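Local coordinates for maltose/maltodextrin-binding protein (Thermus thermophilus, PDB 2GH9), which binds maltotriose and, as a periplasmic maltose/maltodextrin-binding protein, probably hands such sugars on to a membrane transporter, at residues I199-R203 / F204-L208; G346-G349 / N350-L354. All blocks are in the same frame, centred on the assembly; numbering follows the deposited sequence.

Interaction 1: residues I199-R203 / F204-L208; sequences IKDLR and FKYNL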
ATOM      1  N   ILE A 199      10.712  -6.563 -15.646  1.00 25.63           N
ATOM      2  CA  ILE A 199      10.830  -5.176 -15.206  1.00 26.03           C
ATOM      3  C   ILE A 199      11.899  -4.447 -16.033  1.00 26.62           C
ATOM      4  O   ILE A 199      11.643  -3.355 -16.523  1.00 26.51           O
ATOM      5  CB  ILE A 199      11.060  -5.023 -13.683  1.00 25.89           C
ATOM      6  CG1 ILE A 199       9.860  -5.573 -12.901  1.00 25.40           C
ATOM      7  CG2 ILE A 199      11.303  -3.538 -13.330  1.00 24.92           C
ATOM      8  CD1 ILE A 199      10.158  -6.003 -11.461  1.00 25.61           C
ATOM      9  N   LYS A 200      13.060  -5.061 -16.232  1.00 27.26           N
ATOM     10  CA  LYS A 200      14.047  -4.492 -17.183  1.00 28.94           C
ATOM     11  C   LYS A 200      13.456  -4.211 -18.560  1.00 28.73           C
ATOM     12  O   LYS A 200      13.650  -3.126 -19.123  1.00 28.78           O
ATOM     13  CB  LYS A 200      15.263  -5.397 -17.340  1.00 28.91           C
ATOM     14  CG  LYS A 200      16.228  -5.281 -16.221  1.00 31.47           C
ATOM     15  CD  LYS A 200      17.408  -6.273 -16.362  1.00 31.57           C
ATOM     16  CE  LYS A 200      18.408  -5.871 -17.452  1.00 34.43           C
ATOM     17  NZ  LYS A 200      19.509  -6.899 -17.509  1.00 34.63           N
ATOM     18  N   ASP A 201      12.707  -5.184 -19.078  1.00 29.39           N
ATOM     19  CA  ASP A 201      12.123  -5.093 -20.410  1.00 28.92           C
ATOM     20  C   ASP A 201      11.170  -3.930 -20.527  1.00 29.03           C
ATOM     21  O   ASP A 201      11.007  -3.390 -21.610  1.00 27.99           O
ATOM     22  CB  ASP A 201      11.387  -6.389 -20.804  1.00 29.40           C
ATOM     23  CG  ASP A 201      12.321  -7.575 -21.012  1.00 30.64           C
ATOM     24  OD1 ASP A 201      13.558  -7.399 -21.069  1.00 30.37           O
ATOM     25  OD2 ASP A 201      11.803  -8.713 -21.120  1.00 31.87           O
ATOM     26  N   LEU A 202      10.506  -3.567 -19.425  1.00 29.24           N
ATOM     27  CA  LEU A 202       9.604  -2.412 -19.403  1.00 29.26           C
ATOM     28  C   LEU A 202      10.365  -1.133 -19.795  1.00 29.18           C
ATOM     29  O   LEU A 202       9.782  -0.182 -20.289  1.00 28.65           O
ATOM     30  CB  LEU A 202       8.931  -2.251 -18.008  1.00 28.79           C
ATOM     31  CG  LEU A 202       7.790  -3.232 -17.645  1.00 27.65           C
ATOM     32  CD1 LEU A 202       7.262  -3.026 -16.220  1.00 25.78           C
ATOM     33  CD2 LEU A 202       6.633  -3.111 -18.622  1.00 25.73           C
ATOM     34  N   ARG A 203      11.668  -1.121 -19.554  1.00 30.60           N
ATOM     35  CA  ARG A 203      12.496   0.013 -19.964  1.00 31.44           C
ATOM     36  C   ARG A 203      13.223  -0.277 -21.274  1.00 31.66           C
ATOM     37  O   ARG A 203      13.071   0.455 -22.217  1.00 32.28           O
ATOM     38  CB  ARG A 203      13.501   0.363 -18.879  1.00 31.47           C
ATOM     39  CG  ARG A 203      14.400   1.561 -19.201  1.00 31.43           C
ATOM     40  CD  ARG A 203      15.169   1.970 -17.957  1.00 31.76           C
ATOM     41  NE  ARG A 203      14.285   2.654 -17.007  1.00 32.31           N
ATOM     42  CZ  ARG A 203      14.552   2.866 -15.720  1.00 31.43           C
ATOM     43  NH1 ARG A 203      15.686   2.447 -15.185  1.00 34.22           N
ATOM     44  NH2 ARG A 203      13.668   3.498 -14.960  1.00 30.79           N
ATOM     45  N   PHE A 204      13.989  -1.360 -21.326  1.00 32.69           N
ATOM     46  CA  PHE A 204      14.957  -1.549 -22.417  1.00 32.68           C
ATOM     47  C   PHE A 204      14.432  -2.262 -23.669  1.00 32.97           C
ATOM     48  O   PHE A 204      15.088  -2.237 -24.729  1.00 32.73           O
ATOM     49  CB  PHE A 204      16.170  -2.295 -21.886  1.00 33.09           C
ATOM     50  CG  PHE A 204      16.836  -1.614 -20.729  1.00 34.42           C
ATOM     51  CD1 PHE A 204      17.280  -0.295 -20.846  1.00 34.80           C
ATOM     52  CD2 PHE A 204      17.014  -2.279 -19.514  1.00 34.87           C
ATOM     53  CE1 PHE A 204      17.901   0.342 -19.765  1.00 34.60           C
ATOM     54  CE2 PHE A 204      17.623  -1.645 -18.438  1.00 34.10           C
ATOM     55  CZ  PHE A 204      18.070  -0.336 -18.569  1.00 33.92           C
ATOM     56  N   LYS A 205      13.292  -2.936 -23.554  1.00 32.63           N
ATOM     57  CA  LYS A 205      12.719  -3.638 -24.696  1.00 32.49           C
ATOM     58  C   LYS A 205      11.468  -2.935 -25.147  1.00 32.07           C
ATOM     59  O   LYS A 205      11.329  -2.589 -26.317  1.00 30.98           O
ATOM     60  CB  LYS A 205      12.378  -5.090 -24.366  1.00 32.51           C
ATOM     61  CG  LYS A 205      11.778  -5.830 -25.565  1.00 33.28           C
ATOM     62  CD  LYS A 205      11.189  -7.169 -25.212  1.00 33.82           C
ATOM     63  CE  LYS A 205      12.233  -8.152 -24.724  1.00 34.54           C
ATOM     64  NZ  LYS A 205      11.648  -9.544 -24.733  1.00 36.47           N
ATOM     65  N   TYR A 206      10.530  -2.764 -24.215  1.00 31.90           N
ATOM     66  CA  TYR A 206       9.236  -2.200 -24.542  1.00 32.04           C
ATOM     67  C   TYR A 206       9.258  -0.680 -24.532  1.00 31.63           C
ATOM     68  O   TYR A 206       8.356  -0.059 -25.074  1.00 31.74           O
ATOM     69  CB  TYR A 206       8.133  -2.738 -23.597  1.00 32.41           C
ATOM     70  CG  TYR A 206       8.104  -4.254 -23.450  1.00 32.12           C
ATOM     71  CD1 TYR A 206       7.848  -5.086 -24.549  1.00 33.15           C
ATOM     72  CD2 TYR A 206       8.315  -4.853 -22.216  1.00 33.62           C
ATOM     73  CE1 TYR A 206       7.796  -6.477 -24.410  1.00 31.88           C
ATOM     74  CE2 TYR A 206       8.289  -6.236 -22.070  1.00 33.26           C
ATOM     75  CZ  TYR A 206       8.028  -7.041 -23.166  1.00 32.76           C
ATOM     76  OH  TYR A 206       8.034  -8.395 -22.993  1.00 32.02           O
ATOM     77  N   ASN A 207      10.294  -0.089 -23.924  1.00 32.47           N
ATOM     78  CA  ASN A 207      10.512   1.367 -23.930  1.00 32.40           C
ATOM     79  C   ASN A 207       9.307   2.147 -23.377  1.00 32.48           C
ATOM     80  O   ASN A 207       8.817   3.102 -24.007  1.00 32.80           O
ATOM     81  CB  ASN A 207      10.906   1.858 -25.338  1.00 32.80           C
ATOM     82  CG  ASN A 207      11.428   3.296 -25.332  1.00 32.76           C
ATOM     83  OD1 ASN A 207      12.228   3.687 -24.466  1.00 31.44           O
ATOM     84  ND2 ASN A 207      10.965   4.092 -26.286  1.00 32.01           N
ATOM     85  N   LEU A 208       8.830   1.726 -22.198  1.00 31.85           N
ATOM     86  CA  LEU A 208       7.647   2.335 -21.593  1.00 31.97           C
ATOM     87  C   LEU A 208       8.003   3.259 -20.424  1.00 31.34           C
ATOM     88  O   LEU A 208       7.425   4.354 -20.286  1.00 31.28           O
ATOM     89  CB  LEU A 208       6.642   1.252 -21.149  1.00 31.78           C
ATOM     90  CG  LEU A 208       5.909   0.492 -22.261  1.00 33.13           C
ATOM     91  CD1 LEU A 208       4.869  -0.470 -21.693  1.00 33.28           C
ATOM     92  CD2 LEU A 208       5.241   1.460 -23.216  1.00 32.98           C
TER
HETATM   93  O   HOH W   1       9.205  -9.309 -21.025  1.00 23.04           O
HETATM   94  O   HOH W   2      14.536   2.475 -23.318  1.00 34.11           O

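Interaction 2: residues G346-G349 / N350-L354; sequences GPWG and NAISL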
ATOM      1  N   GLY A 346      14.284  -3.266   1.662  1.00 28.40           N
ATOM      2  CA  GLY A 346      15.506  -2.573   1.238  1.00 28.99           C
ATOM      3  C   GLY A 346      16.278  -3.324   0.155  1.00 29.04           C
ATOM      4  O   GLY A 346      16.430  -2.807  -0.957  1.00 29.20           O
ATOM      5  N   PRO A 347      16.774  -4.537   0.472  1.00 29.88           N
ATOM      6  CA  PRO A 347      17.483  -5.347  -0.533  1.00 30.17           C
ATOM      7  C   PRO A 347      16.618  -5.717  -1.744  1.00 30.63           C
ATOM      8  O   PRO A 347      17.145  -5.837  -2.856  1.00 30.57           O
ATOM      9  CB  PRO A 347      17.872  -6.607   0.241  1.00 31.01           C
ATOM     10  CG  PRO A 347      17.866  -6.187   1.691  1.00 31.76           C
ATOM     11  CD  PRO A 347      16.738  -5.207   1.781  1.00 29.95           C
ATOM     12  N   TRP A 348      15.307  -5.895  -1.526  1.00 29.60           N
ATOM     13  CA  TRP A 348      14.379  -6.210  -2.622  1.00 29.56           C
ATOM     14  C   TRP A 348      14.319  -5.077  -3.619  1.00 28.89           C
ATOM     15  O   TRP A 348      14.422  -5.308  -4.824  1.00 28.75           O
ATOM     16  CB  TRP A 348      12.983  -6.528  -2.066  1.00 29.18           C
ATOM     17  CG  TRP A 348      11.968  -7.062  -3.042  1.00 28.61           C
ATOM     18  CD1 TRP A 348      12.151  -7.389  -4.363  1.00 28.74           C
ATOM     19  CD2 TRP A 348      10.609  -7.373  -2.743  1.00 28.94           C
ATOM     20  NE1 TRP A 348      10.985  -7.880  -4.899  1.00 27.03           N
ATOM     21  CE2 TRP A 348      10.024  -7.893  -3.924  1.00 28.27           C
ATOM     22  CE3 TRP A 348       9.825  -7.272  -1.589  1.00 26.41           C
ATOM     23  CZ2 TRP A 348       8.697  -8.281  -3.983  1.00 27.27           C
ATOM     24  CZ3 TRP A 348       8.522  -7.674  -1.647  1.00 27.28           C
ATOM     25  CH2 TRP A 348       7.961  -8.164  -2.832  1.00 27.71           C
ATOM     26  N   GLY A 349      14.157  -3.860  -3.110  1.00 28.94           N
ATOM     27  CA  GLY A 349      14.130  -2.654  -3.915  1.00 29.50           C
ATOM     28  C   GLY A 349      15.496  -2.283  -4.483  1.00 29.69           C
ATOM     29  O   GLY A 349      15.593  -1.705  -5.568  1.00 29.36           O
ATOM     30  N   ASN A 350      16.549  -2.609  -3.741  1.00 30.07           N
ATOM     31  CA  ASN A 350      17.911  -2.426  -4.240  1.00 30.43           C
ATOM     32  C   ASN A 350      18.149  -3.325  -5.456  1.00 29.77           C
ATOM     33  O   ASN A 350      18.744  -2.901  -6.436  1.00 30.01           O
ATOM     34  CB  ASN A 350      18.937  -2.690  -3.128  1.00 30.52           C
ATOM     35  CG  ASN A 350      18.950  -1.587  -2.049  1.00 33.00           C
ATOM     36  OD1 ASN A 350      18.373  -0.500  -2.223  1.00 33.97           O
ATOM     37  ND2 ASN A 350      19.629  -1.871  -0.928  1.00 32.87           N
ATOM     38  N   ALA A 351      17.657  -4.555  -5.396  1.00 29.66           N
ATOM     39  CA  ALA A 351      17.782  -5.492  -6.512  1.00 29.65           C
ATOM     40  C   ALA A 351      17.126  -4.937  -7.780  1.00 29.78           C
ATOM     41  O   ALA A 351      17.701  -5.015  -8.872  1.00 29.75           O
ATOM     42  CB  ALA A 351      17.174  -6.823  -6.141  1.00 29.31           C
ATOM     43  N   ILE A 352      15.920  -4.378  -7.634  1.00 29.11           N
ATOM     44  CA  ILE A 352      15.156  -3.867  -8.777  1.00 29.41           C
ATOM     45  C   ILE A 352      15.857  -2.682  -9.406  1.00 30.43           C
ATOM     46  O   ILE A 352      16.000  -2.597 -10.639  1.00 30.04           O
ATOM     47  CB  ILE A 352      13.682  -3.496  -8.382  1.00 29.27           C
ATOM     48  CG1 ILE A 352      12.927  -4.760  -7.954  1.00 27.66           C
ATOM     49  CG2 ILE A 352      12.969  -2.723  -9.549  1.00 27.40           C
ATOM     50  CD1 ILE A 352      11.640  -4.526  -7.125  1.00 28.36           C
ATOM     51  N   SER A 353      16.284  -1.748  -8.562  1.00 31.13           N
ATOM     52  CA  SER A 353      17.016  -0.581  -9.032  1.00 32.39           C
ATOM     53  C   SER A 353      18.319  -0.972  -9.770  1.00 33.19           C
ATOM     54  O   SER A 353      18.648  -0.372 -10.783  1.00 34.03           O
ATOM     55  CB  SER A 353      17.308   0.374  -7.863  1.00 32.54           C
ATOM     56  OG  SER A 353      16.113   1.036  -7.477  1.00 32.92           O
ATOM     57  N   LEU A 354      19.037  -1.969  -9.259  1.00 34.11           N
ATOM     58  CA  LEU A 354      20.239  -2.497  -9.940  1.00 35.50           C
ATOM     59  C   LEU A 354      19.905  -3.128 -11.294  1.00 36.13           C
ATOM     60  O   LEU A 354      20.628  -2.944 -12.283  1.00 36.31           O
ATOM     61  CB  LEU A 354      20.926  -3.567  -9.082  1.00 35.70           C
ATOM     62  CG  LEU A 354      22.162  -3.219  -8.258  1.00 36.92           C
ATOM     63  CD1 LEU A 354      21.906  -2.060  -7.336  1.00 37.51           C
ATOM     64  CD2 LEU A 354      22.600  -4.458  -7.480  1.00 36.35           C
TER
HETATM   65  O   HOH W   3      14.369   0.736  -5.612  1.00 21.45           O

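Interaction 1: residues I199-R203 / F204-L208
Phe204 N binds Lys200 O at 2.8 Å. Arg203 N gives a second bond to the same oxygen. The Phe204 ring lies beside the Arg203 chain, and Arg203 CG sits over one face, off centre, 4.0 Å from the ring centroid. Arg203 has CG anti to its own nitrogen (chi1 -179°), which runs its methylenes along the ring. Its guanidinium stands steeply to the ring plane, at 81°, and binds Ile356 O and Val209 O. With an alanine in place of Phe204, the Arg203 methylenes would probably lose the ring beside them, leaving a gap next to CG and CD. Lys205 N reaches Asp201 O at 3.0 Å. The two side chains run side by side, and Asp201 OD2 forms a long salt bridge of 3.7 Å with Lys205 NZ. Asp201 OD1 is bound by Gln197. Tyr206 N shares Asp201 O at 2.7 Å, an i to i+5 bond. Asp201 CB presses on Tyr206 CE2 at 3.4 Å. One water joins Asp201 OD2 to Tyr206 OH. Leu202 packs on Tyr206 and Leu208, and Tyr206 meets Trp131 of helix 131-141 edge-to-face. Asn207 has positive phi, and its CA makes a CA-H...O contact of 3.2 Å with Arg203 O. A second water links that oxygen to Asn207 OD1. Leu208 N binds Leu202 O at 2.9 Å. This is the C-terminal end of helix 189-204. The carbonyl oxygens of Lys200, Asp201 and Leu202 are taken up by N-H groups, and Arg203 O by water. The long ion pair probably adds little.

Interaction 2: residues G346-G349 / N350-L354
Trp348 and Ile352 meet on the buried side of this helix, one turn apart. Their side chains lie alongside each other and point the same way. Ile352 CD1 comes to 4.0 Å from Trp348 CD1, obliquely to the indole. Trp348 has CG anti to its backbone nitrogen (chi1 -172°), which sends the indole toward helix 156-166 with its CD1 side near Ile352. There the ring packs edge-to-face with Phe163 and touches Phe160 and Pro156. Pro156 also touches Ile352. Ala351 is buried too, against Ile366 and Met370 of helix 363-378. The backbone bonds are uneven. Asn350 N holds Gly346 O at 2.8 Å and Ala351 N holds Pro347 O at 2.9 Å. Ile352 N reaches Trp348 O only weakly, at 3.3 Å.

The other side is looser and wetter. Asn350 is exposed. CG beside its backbone nitrogen (chi1 -71°) folds the amide back near Gly346 O, with CG 3.0 Å from that oxygen. The angle is too poor for ND2 to bond there. Ser353 N binds Gly349 O at 3.1 Å. A water donates to Gly349 O at 2.7 Å and accepts from Ser353 OG.

Gly346 and Pro347 mark a kink, where their nitrogens make no bond to the preceding turn. The proline nitrogen carries no hydrogen to donate. Beyond the kink the pattern is that of an amphipathic alpha-helix. It belongs to the periplasmic binding protein fold, and the Trp348 side chain lies about 7 Å from a glucose of the bound sugar.

Both interactions are local and only partly buried, and they lie about 17 Å apart between centres. Interaction 1 ends helix 189-204, whereas interaction 2 sits inside helix 341-357. The two helices meet where Ile199 CG2 packs on Ile352 CG2 at 4.2 Å. Arg203 and Lys200 add to this join, through Ile356 and Ala355. Helix 156-166 touches both, through Ile199 in one and through Trp348 and Ile352 in the other. Their chemistry follows their place. The helix end uses i to i+4 and longer backbone bonds, two waters and one long ion pair. The helix middle keeps the i to i+4 pattern, one bond weak. Its buried face is apolar, and Trp348 on it lies near the bound sugar.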